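Local atomic coordinates of SusD homolog (Bacteroides thetaiotaomicron VPI-5482, PDB entry 3IHV), a protein that probably binds glycans at the outer membrane, as a SusD-family protein, for uptake by this gut bacterium. Residues Q149-S157 against D524-N532; V286-R295 against I325-T333. All blocks are in the same frame, centred on the assembly; numbering follows the deposited sequence.

Interaction 1 (Q149-S157 against D524-N532); sequences QNPATYVQS and DLCIQFNQN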
loop_
_atom_site.group_PDB
_atom_site.type_symbol
_atom_site.label_atom_id
_atom_site.label_comp_id
_atom_site.label_asym_id
_atom_site.label_seq_id
_atom_site.Cartn_x
_atom_site.Cartn_y
_atom_site.Cartn_z
ATOM N N GLN A 149 -1.157 -29.618 -10.278
ATOM C CA GLN A 149 -2.176 -30.231 -11.134
ATOM C C GLN A 149 -2.065 -29.668 -12.556
ATOM O O GLN A 149 -1.569 -28.552 -12.778
ATOM C CB GLN A 149 -3.603 -29.932 -10.628
ATOM C CG GLN A 149 -4.015 -30.564 -9.356
ATOM C CD GLN A 149 -5.384 -30.089 -8.894
ATOM O OE1 GLN A 149 -6.108 -29.282 -9.570
ATOM N NE2 GLN A 149 -5.753 -30.555 -7.734
ATOM N N ASN A 150 -2.606 -30.404 -13.516
ATOM C CA ASN A 150 -2.689 -29.936 -14.889
ATOM C C ASN A 150 -3.497 -28.621 -14.891
ATOM O O ASN A 150 -4.584 -28.566 -14.332
ATOM C CB ASN A 150 -3.378 -30.997 -15.729
ATOM C CG ASN A 150 -3.277 -30.725 -17.197
ATOM O OD1 ASN A 150 -3.693 -29.660 -17.676
ATOM N ND2 ASN A 150 -2.754 -31.689 -17.933
ATOM N N PRO A 151 -2.983 -27.556 -15.528
ATOM C CA PRO A 151 -3.736 -26.289 -15.493
ATOM C C PRO A 151 -5.087 -26.273 -16.214
ATOM O O PRO A 151 -5.859 -25.316 -16.017
ATOM C CB PRO A 151 -2.775 -25.275 -16.078
ATOM C CG PRO A 151 -1.698 -26.035 -16.675
ATOM C CD PRO A 151 -1.709 -27.435 -16.240
ATOM N N ALA A 152 -5.405 -27.317 -16.981
ATOM C CA ALA A 152 -6.730 -27.430 -17.570
ATOM C C ALA A 152 -7.776 -27.628 -16.468
ATOM O O ALA A 152 -8.969 -27.463 -16.716
ATOM C CB ALA A 152 -6.789 -28.566 -18.613
ATOM N N THR A 153 -7.321 -28.014 -15.269
ATOM C CA THR A 153 -8.201 -28.233 -14.119
ATOM C C THR A 153 -8.501 -26.969 -13.310
ATOM O O THR A 153 -9.403 -26.984 -12.485
ATOM C CB THR A 153 -7.619 -29.278 -13.144
ATOM O OG1 THR A 153 -6.452 -28.715 -12.503
ATOM C CG2 THR A 153 -7.403 -30.663 -13.843
ATOM N N TYR A 154 -7.769 -25.881 -13.565
ATOM C CA TYR A 154 -7.939 -24.638 -12.819
ATOM C C TYR A 154 -9.158 -23.846 -13.232
ATOM O O TYR A 154 -9.413 -23.651 -14.398
ATOM C CB TYR A 154 -6.722 -23.733 -12.940
ATOM C CG TYR A 154 -5.456 -24.297 -12.355
ATOM C CD1 TYR A 154 -5.486 -25.217 -11.305
ATOM C CD2 TYR A 154 -4.226 -23.862 -12.811
ATOM C CE1 TYR A 154 -4.308 -25.702 -10.755
ATOM C CE2 TYR A 154 -3.046 -24.330 -12.258
ATOM C CZ TYR A 154 -3.095 -25.249 -11.248
ATOM O OH TYR A 154 -1.930 -25.701 -10.714
ATOM N N VAL A 155 -9.904 -23.404 -12.234
ATOM C CA VAL A 155 -11.071 -22.586 -12.475
ATOM C C VAL A 155 -11.032 -21.384 -11.549
ATOM O O VAL A 155 -10.526 -21.454 -10.406
ATOM C CB VAL A 155 -12.391 -23.342 -12.272
ATOM C CG1 VAL A 155 -12.520 -24.482 -13.284
ATOM C CG2 VAL A 155 -12.524 -23.851 -10.855
ATOM N N GLN A 156 -11.543 -20.279 -12.057
ATOM C CA GLN A 156 -11.644 -19.054 -11.294
ATOM C C GLN A 156 -12.812 -19.171 -10.336
ATOM O O GLN A 156 -13.856 -19.688 -10.711
ATOM C CB GLN A 156 -11.857 -17.897 -12.266
ATOM C CG GLN A 156 -10.591 -17.564 -13.034
ATOM C CD GLN A 156 -10.892 -16.859 -14.339
ATOM O OE1 GLN A 156 -11.603 -17.396 -15.201
ATOM N NE2 GLN A 156 -10.349 -15.649 -14.500
ATOM N N SER A 157 -12.626 -18.721 -9.098
ATOM C CA SER A 157 -13.709 -18.719 -8.113
ATOM C C SER A 157 -14.447 -17.381 -8.123
ATOM O O SER A 157 -13.875 -16.362 -8.460
ATOM C CB SER A 157 -13.153 -18.983 -6.704
ATOM O OG SER A 157 -12.935 -20.385 -6.541
ATOM N N ASP A 524 -3.516 -18.468 -21.641
ATOM C CA ASP A 524 -3.063 -19.433 -22.623
ATOM C C ASP A 524 -2.862 -20.853 -22.076
ATOM O O ASP A 524 -2.932 -21.807 -22.840
ATOM C CB ASP A 524 -1.751 -18.966 -23.277
ATOM C CG ASP A 524 -1.939 -17.740 -24.182
ATOM O OD1 ASP A 524 -3.071 -17.388 -24.531
ATOM O OD2 ASP A 524 -0.938 -17.130 -24.552
ATOM N N LEU A 525 -2.558 -20.975 -20.794
ATOM C CA LEU A 525 -2.327 -22.278 -20.175
ATOM C C LEU A 525 -3.554 -22.886 -19.491
ATOM O O LEU A 525 -3.559 -24.076 -19.262
ATOM C CB LEU A 525 -1.222 -22.169 -19.136
ATOM C CG LEU A 525 0.193 -21.936 -19.667
ATOM C CD1 LEU A 525 1.091 -21.528 -18.508
ATOM C CD2 LEU A 525 0.692 -23.169 -20.367
ATOM N N CYS A 526 -4.576 -22.084 -19.199
ATOM C CA CYS A 526 -5.732 -22.528 -18.412
ATOM C C CYS A 526 -6.994 -22.356 -19.270
ATOM O O CYS A 526 -7.597 -21.278 -19.309
ATOM C CB CYS A 526 -5.803 -21.693 -17.149
ATOM S SG CYS A 526 -4.316 -21.825 -16.103
ATOM N N ILE A 527 -7.348 -23.415 -19.967
ATOM C CA ILE A 527 -8.428 -23.406 -20.932
ATOM C C ILE A 527 -9.800 -23.024 -20.352
ATOM O O ILE A 527 -10.659 -22.596 -21.114
ATOM C CB ILE A 527 -8.494 -24.759 -21.674
ATOM C CG1 ILE A 527 -9.244 -24.647 -23.008
ATOM C CG2 ILE A 527 -9.086 -25.840 -20.741
ATOM C CD1 ILE A 527 -9.048 -25.887 -23.930
ATOM N N GLN A 528 -10.014 -23.154 -19.043
ATOM C CA GLN A 528 -11.322 -22.780 -18.463
ATOM C C GLN A 528 -11.382 -21.310 -18.042
ATOM O O GLN A 528 -12.436 -20.845 -17.629
ATOM C CB GLN A 528 -11.654 -23.637 -17.240
ATOM C CG GLN A 528 -11.710 -25.137 -17.565
ATOM C CD GLN A 528 -12.370 -25.916 -16.453
ATOM O OE1 GLN A 528 -13.565 -25.754 -16.208
ATOM N NE2 GLN A 528 -11.603 -26.781 -15.780
ATOM N N PHE A 529 -10.272 -20.577 -18.115
ATOM C CA PHE A 529 -10.288 -19.175 -17.670
ATOM C C PHE A 529 -11.031 -18.284 -18.633
ATOM O O PHE A 529 -11.028 -18.531 -19.840
ATOM C CB PHE A 529 -8.861 -18.616 -17.607
ATOM C CG PHE A 529 -8.093 -18.952 -16.366
ATOM C CD1 PHE A 529 -8.530 -19.923 -15.458
ATOM C CD2 PHE A 529 -6.868 -18.308 -16.127
ATOM C CE1 PHE A 529 -7.792 -20.224 -14.358
ATOM C CE2 PHE A 529 -6.125 -18.612 -14.994
ATOM C CZ PHE A 529 -6.595 -19.586 -14.122
ATOM N N ASN A 530 -11.634 -17.240 -18.059
ATOM C CA ASN A 530 -12.240 -16.136 -18.781
ATOM C C ASN A 530 -11.419 -14.896 -18.428
ATOM O O ASN A 530 -11.049 -14.672 -17.265
ATOM C CB ASN A 530 -13.687 -15.914 -18.350
ATOM C CG ASN A 530 -14.637 -16.961 -18.910
ATOM O OD1 ASN A 530 -14.474 -17.444 -20.048
ATOM N ND2 ASN A 530 -15.691 -17.262 -18.146
ATOM N N GLN A 531 -11.117 -14.103 -19.453
ATOM C CA GLN A 531 -10.437 -12.843 -19.292
ATOM C C GLN A 531 -11.421 -11.819 -18.681
ATOM O O GLN A 531 -12.624 -11.936 -18.845
ATOM C CB GLN A 531 -9.890 -12.357 -20.644
ATOM C CG GLN A 531 -9.123 -11.033 -20.581
ATOM C CD GLN A 531 -7.994 -11.053 -19.581
ATOM O OE1 GLN A 531 -8.189 -10.667 -18.416
ATOM N NE2 GLN A 531 -6.842 -11.557 -19.988
ATOM N N ASN A 532 -10.880 -10.851 -17.969
ATOM C CA ASN A 532 -11.674 -9.811 -17.327
ATOM C C ASN A 532 -12.381 -8.898 -18.328
ATOM O O ASN A 532 -11.957 -8.779 -19.463
ATOM C CB ASN A 532 -10.787 -9.016 -16.357
ATOM C CG ASN A 532 -10.458 -9.799 -15.114
ATOM O OD1 ASN A 532 -11.260 -10.636 -14.677
ATOM N ND2 ASN A 532 -9.288 -9.552 -14.545
HETATM O O HOH W 1 -8.266 -24.047 -16.848
HETATM O O HOH W 2 -11.722 -28.096 -12.940
HETATM O O HOH W 3 -12.582 -20.193 -14.749
#
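Two donors meet at the side-chain oxygen of Q156: the backbone N of N530, 2.9 Å from OE1, and a water that also takes the backbone N-H of Q156 and donates to Q528 O. The N530 bond is nearly straight at its hydrogen (172°), though the donor lies somewhat out of the carbonyl plane. At the other end of the amide, Q156 NE2 gives a hydrogen to N530 O at 3.0 Å, within both the amide and the carbonyl planes, and reaches N137 O as well. The amide thus engages both backbone polar groups of one residue, as a neighbouring strand would, and joins two surface loops of the SusD fold: one between helices 144-147 and 159-176, the other following helix 520-525 through a type I turn, C526 to F529. With CG anti to the carbonyl carbon (chi1 -73°) and an extended chain beyond it, Q156 passes over F529, its CG making a CH-pi contact 4.3 Å from the ring centroid and its amide stacked 26° from the ring plane. Cut back to alanine, position Q156 would probably leave the N530 N-H and carbonyl without these mates and take the CG cover from one face of F529. Farther along, Q528 NE2 donates to A152 O at 2.9 Å, in plane for both groups, and a water links the same nitrogen to T153 O. A third water takes the Q528 N-H and donates to P151 O and Y154 O. N150 OD1 closes an Asx turn onto A152 N, fixing the start of the short 3-10 segment whose P151 CB packs on C526 SG. C526 SG lies at the edge of the Y154 ring, 3.9 Å from Y154 CD2, while C526 CB sits over the centre of the F529 face opposite Q156 CG.

Interaction 2 (V286-R295 against I325-T333); sequences VKTTAIAGVR and IANYQYTDT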
loop_
_atom_site.group_PDB
_atom_site.type_symbol
_atom_site.label_atom_id
_atom_site.label_comp_id
_atom_site.label_asym_id
_atom_site.label_seq_id
_atom_site.Cartn_x
_atom_site.Cartn_y
_atom_site.Cartn_z
ATOM N N VAL A 286 12.346 11.704 -3.640
ATOM C CA VAL A 286 12.539 13.089 -4.017
ATOM C C VAL A 286 13.621 13.035 -5.072
ATOM O O VAL A 286 14.592 12.292 -4.907
ATOM C CB VAL A 286 12.979 13.936 -2.810
ATOM C CG1 VAL A 286 13.416 15.324 -3.273
ATOM C CG2 VAL A 286 11.822 14.034 -1.817
ATOM N N LYS A 287 13.473 13.793 -6.158
ATOM C CA LYS A 287 14.477 13.808 -7.218
ATOM C C LYS A 287 15.814 14.232 -6.628
ATOM O O LYS A 287 15.921 15.296 -6.036
ATOM C CB LYS A 287 14.020 14.739 -8.350
ATOM C CG LYS A 287 14.858 14.706 -9.600
ATOM C CD LYS A 287 14.787 13.377 -10.312
ATOM C CE LYS A 287 15.093 13.453 -11.807
ATOM N NZ LYS A 287 14.826 12.108 -12.462
ATOM N N THR A 288 16.827 13.384 -6.827
ATOM C CA THR A 288 18.168 13.556 -6.229
ATOM C C THR A 288 19.270 13.071 -7.149
ATOM O O THR A 288 19.177 11.975 -7.733
ATOM C CB THR A 288 18.216 12.680 -4.931
ATOM O OG1 THR A 288 17.074 12.951 -4.115
ATOM C CG2 THR A 288 19.547 12.836 -4.124
ATOM N N THR A 289 20.320 13.874 -7.313
ATOM C CA THR A 289 21.439 13.463 -8.135
ATOM C C THR A 289 22.400 12.546 -7.384
ATOM O O THR A 289 22.518 12.601 -6.169
ATOM C CB THR A 289 22.304 14.665 -8.542
ATOM O OG1 THR A 289 22.733 15.346 -7.357
ATOM C CG2 THR A 289 21.539 15.630 -9.441
ATOM N N ALA A 290 23.080 11.700 -8.150
ATOM C CA ALA A 290 24.123 10.851 -7.628
ATOM C C ALA A 290 25.330 11.778 -7.443
ATOM O O ALA A 290 25.545 12.683 -8.281
ATOM C CB ALA A 290 24.442 9.714 -8.644
ATOM N N ILE A 291 26.053 11.572 -6.339
ATOM C CA ILE A 291 27.304 12.230 -6.006
ATOM C C ILE A 291 28.318 11.101 -5.765
ATOM O O ILE A 291 28.164 10.334 -4.812
ATOM C CB ILE A 291 27.213 13.042 -4.720
ATOM C CG1 ILE A 291 26.151 14.144 -4.839
ATOM C CG2 ILE A 291 28.584 13.676 -4.432
ATOM C CD1 ILE A 291 25.970 14.904 -3.483
ATOM N N ALA A 292 29.319 11.001 -6.640
ATOM C CA ALA A 292 30.295 9.916 -6.594
ATOM C C ALA A 292 30.897 9.733 -5.193
ATOM O O ALA A 292 31.394 10.680 -4.586
ATOM C CB ALA A 292 31.376 10.134 -7.664
ATOM N N GLY A 293 30.799 8.513 -4.672
ATOM C CA GLY A 293 31.286 8.206 -3.327
ATOM C C GLY A 293 30.424 8.695 -2.170
ATOM O O GLY A 293 30.699 8.354 -1.019
ATOM N N VAL A 294 29.352 9.430 -2.443
ATOM C CA VAL A 294 28.523 9.982 -1.363
ATOM C C VAL A 294 27.062 9.555 -1.393
ATOM O O VAL A 294 26.486 9.179 -0.373
ATOM C CB VAL A 294 28.516 11.522 -1.462
ATOM C CG1 VAL A 294 27.644 12.129 -0.331
ATOM C CG2 VAL A 294 29.947 12.056 -1.440
ATOM N N ARG A 295 26.470 9.587 -2.575
ATOM C CA ARG A 295 25.028 9.411 -2.669
ATOM C C ARG A 295 24.647 8.796 -3.972
ATOM O O ARG A 295 25.236 9.107 -4.995
ATOM C CB ARG A 295 24.422 10.809 -2.613
ATOM C CG ARG A 295 22.957 10.903 -2.518
ATOM C CD ARG A 295 22.541 12.354 -2.250
ATOM N NE ARG A 295 22.594 13.219 -3.434
ATOM C CZ ARG A 295 22.368 14.540 -3.393
ATOM N NH1 ARG A 295 22.130 15.149 -2.242
ATOM N NH2 ARG A 295 22.399 15.271 -4.500
ATOM N N ILE A 325 4.429 16.122 0.363
ATOM C CA ILE A 325 4.700 16.579 -1.011
ATOM C C ILE A 325 5.944 17.455 -1.054
ATOM O O ILE A 325 6.063 18.395 -0.257
ATOM C CB ILE A 325 3.515 17.382 -1.576
ATOM C CG1 ILE A 325 2.224 16.559 -1.558
ATOM C CG2 ILE A 325 3.782 17.885 -3.003
ATOM C CD1 ILE A 325 0.938 17.330 -1.975
ATOM N N ALA A 326 6.863 17.110 -1.967
ATOM C CA ALA A 326 8.110 17.807 -2.151
ATOM C C ALA A 326 8.027 18.720 -3.361
ATOM O O ALA A 326 7.850 18.251 -4.475
ATOM C CB ALA A 326 9.287 16.829 -2.361
ATOM N N ASN A 327 8.173 20.010 -3.131
ATOM C CA ASN A 327 8.218 20.989 -4.221
ATOM C C ASN A 327 9.667 21.298 -4.579
ATOM O O ASN A 327 9.945 22.298 -5.252
ATOM C CB ASN A 327 7.469 22.266 -3.820
ATOM C CG ASN A 327 8.140 23.029 -2.682
ATOM O OD1 ASN A 327 9.094 22.556 -2.046
ATOM N ND2 ASN A 327 7.655 24.248 -2.431
ATOM N N TYR A 328 10.564 20.384 -4.207
ATOM C CA TYR A 328 12.001 20.593 -4.318
ATOM C C TYR A 328 12.665 19.329 -4.767
ATOM O O TYR A 328 12.069 18.264 -4.706
ATOM C CB TYR A 328 12.563 20.937 -2.919
ATOM C CG TYR A 328 12.289 19.880 -1.859
ATOM C CD1 TYR A 328 13.143 18.783 -1.694
ATOM C CD2 TYR A 328 11.159 19.949 -1.046
ATOM C CE1 TYR A 328 12.909 17.812 -0.741
ATOM C CE2 TYR A 328 10.899 18.969 -0.094
ATOM C CZ TYR A 328 11.795 17.905 0.070
ATOM O OH TYR A 328 11.545 16.907 1.000
ATOM N N GLN A 329 13.930 19.458 -5.154
ATOM C CA GLN A 329 14.773 18.330 -5.517
ATOM C C GLN A 329 16.157 18.649 -4.936
ATOM O O GLN A 329 16.420 19.759 -4.501
ATOM C CB GLN A 329 14.899 18.224 -7.051
ATOM C CG GLN A 329 15.505 19.433 -7.765
ATOM C CD GLN A 329 15.673 19.123 -9.249
ATOM O OE1 GLN A 329 16.014 17.986 -9.601
ATOM N NE2 GLN A 329 15.366 20.081 -10.112
ATOM N N TYR A 330 17.053 17.676 -4.972
ATOM C CA TYR A 330 18.401 17.865 -4.496
ATOM C C TYR A 330 19.336 17.796 -5.708
ATOM O O TYR A 330 19.353 16.779 -6.420
ATOM C CB TYR A 330 18.772 16.768 -3.524
ATOM C CG TYR A 330 17.964 16.795 -2.267
ATOM C CD1 TYR A 330 18.143 17.802 -1.327
ATOM C CD2 TYR A 330 17.011 15.828 -2.014
ATOM C CE1 TYR A 330 17.364 17.836 -0.143
ATOM C CE2 TYR A 330 16.265 15.844 -0.847
ATOM C CZ TYR A 330 16.429 16.852 0.079
ATOM O OH TYR A 330 15.668 16.851 1.247
ATOM N N THR A 331 20.098 18.863 -5.910
ATOM C CA THR A 331 21.100 18.952 -6.963
ATOM C C THR A 331 22.437 18.537 -6.299
ATOM O O THR A 331 22.480 18.210 -5.106
ATOM C CB THR A 331 21.208 20.418 -7.504
ATOM O OG1 THR A 331 21.813 21.246 -6.515
ATOM C CG2 THR A 331 19.836 20.959 -7.842
ATOM N N ASP A 332 23.527 18.541 -7.048
ATOM C CA ASP A 332 24.806 18.187 -6.441
ATOM C C ASP A 332 25.142 19.083 -5.222
ATOM O O ASP A 332 25.749 18.616 -4.278
ATOM C CB ASP A 332 25.951 18.262 -7.450
ATOM C CG ASP A 332 25.896 17.154 -8.499
ATOM O OD1 ASP A 332 24.919 16.396 -8.539
ATOM O OD2 ASP A 332 26.862 17.050 -9.291
ATOM N N THR A 333 24.721 20.345 -5.234
ATOM C CA THR A 333 25.069 21.270 -4.156
ATOM C C THR A 333 23.956 21.731 -3.209
ATOM O O THR A 333 24.258 22.212 -2.100
ATOM C CB THR A 333 25.669 22.532 -4.746
ATOM O OG1 THR A 333 24.773 23.046 -5.729
ATOM C CG2 THR A 333 27.005 22.240 -5.401
HETATM O O HOH W 4 11.476 15.853 -6.074
HETATM O O HOH W 5 21.959 18.211 -2.288
#
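V286 packs its CG1 methyl against two tyrosines, 3.6 Å from Y328 CE1 and 3.8 Å from Y330 CE2, at the buried end of a single parallel beta bridge between T288 and Y330. The bridge ties the irregular 286-295 segment to the end of strand 325-330, the central strand of a small antiparallel sheet with 335-337 and 367-368. Y330 N donates to K287 O at 2.8 Å and T289 N to Y330 O at 3.2 Å, so Y330 binds the residues before and after T288. With CG1 anti to the backbone N (chi1 170°), V286 sends that methyl to the tyrosines and CG2 to A326 CB. Both tyrosine hydroxyls bond to D372 OD2 on this enclosed side. Toward solvent the apolar packing gives way to polar links. K287 and Q329 run side by side, touching through CG and OE1, and the lysine amine continues to A299 O. Beyond the bridge, R295 grips T289 side-on, NE to the carbonyl O at 2.8 Å and NH2 to OG1, while NH2 also donates to T331 O at 3.0 Å from above that carbonyl's plane. A water between R295 NH1 and T331 O doubles this link. The guanidinium is sandwiched between T288 CG2 and I291 CD1, on opposite faces; in the same loop V294 and R295 both face I291, a classic bulge. At the exposed extremity, T289 OG1 donates to D332 OD1 at 2.7 Å, meeting the carboxylate lone pair that points away from OD2.

Overall arrangement
Interactions 1 and 2 lie in distant parts of the single chain, their centres 47 Å apart and their nearest atoms about 31 Å apart, with no touch. Along the sequence interaction 2 is nested within interaction 1: the 367-residue separation closed by 149-157 and 524-532 contains the local pairing of 286-295 with 325-333. The outer contact ties a loop among the helices of the N-terminal half to the segment after helix 520-525, near the C-terminus, bringing the two family regions together at the surface. The inner one stays within the SusD family region and attaches a loop to the end of the central strand of its small sheet by a single bridge. They share no helix or strand.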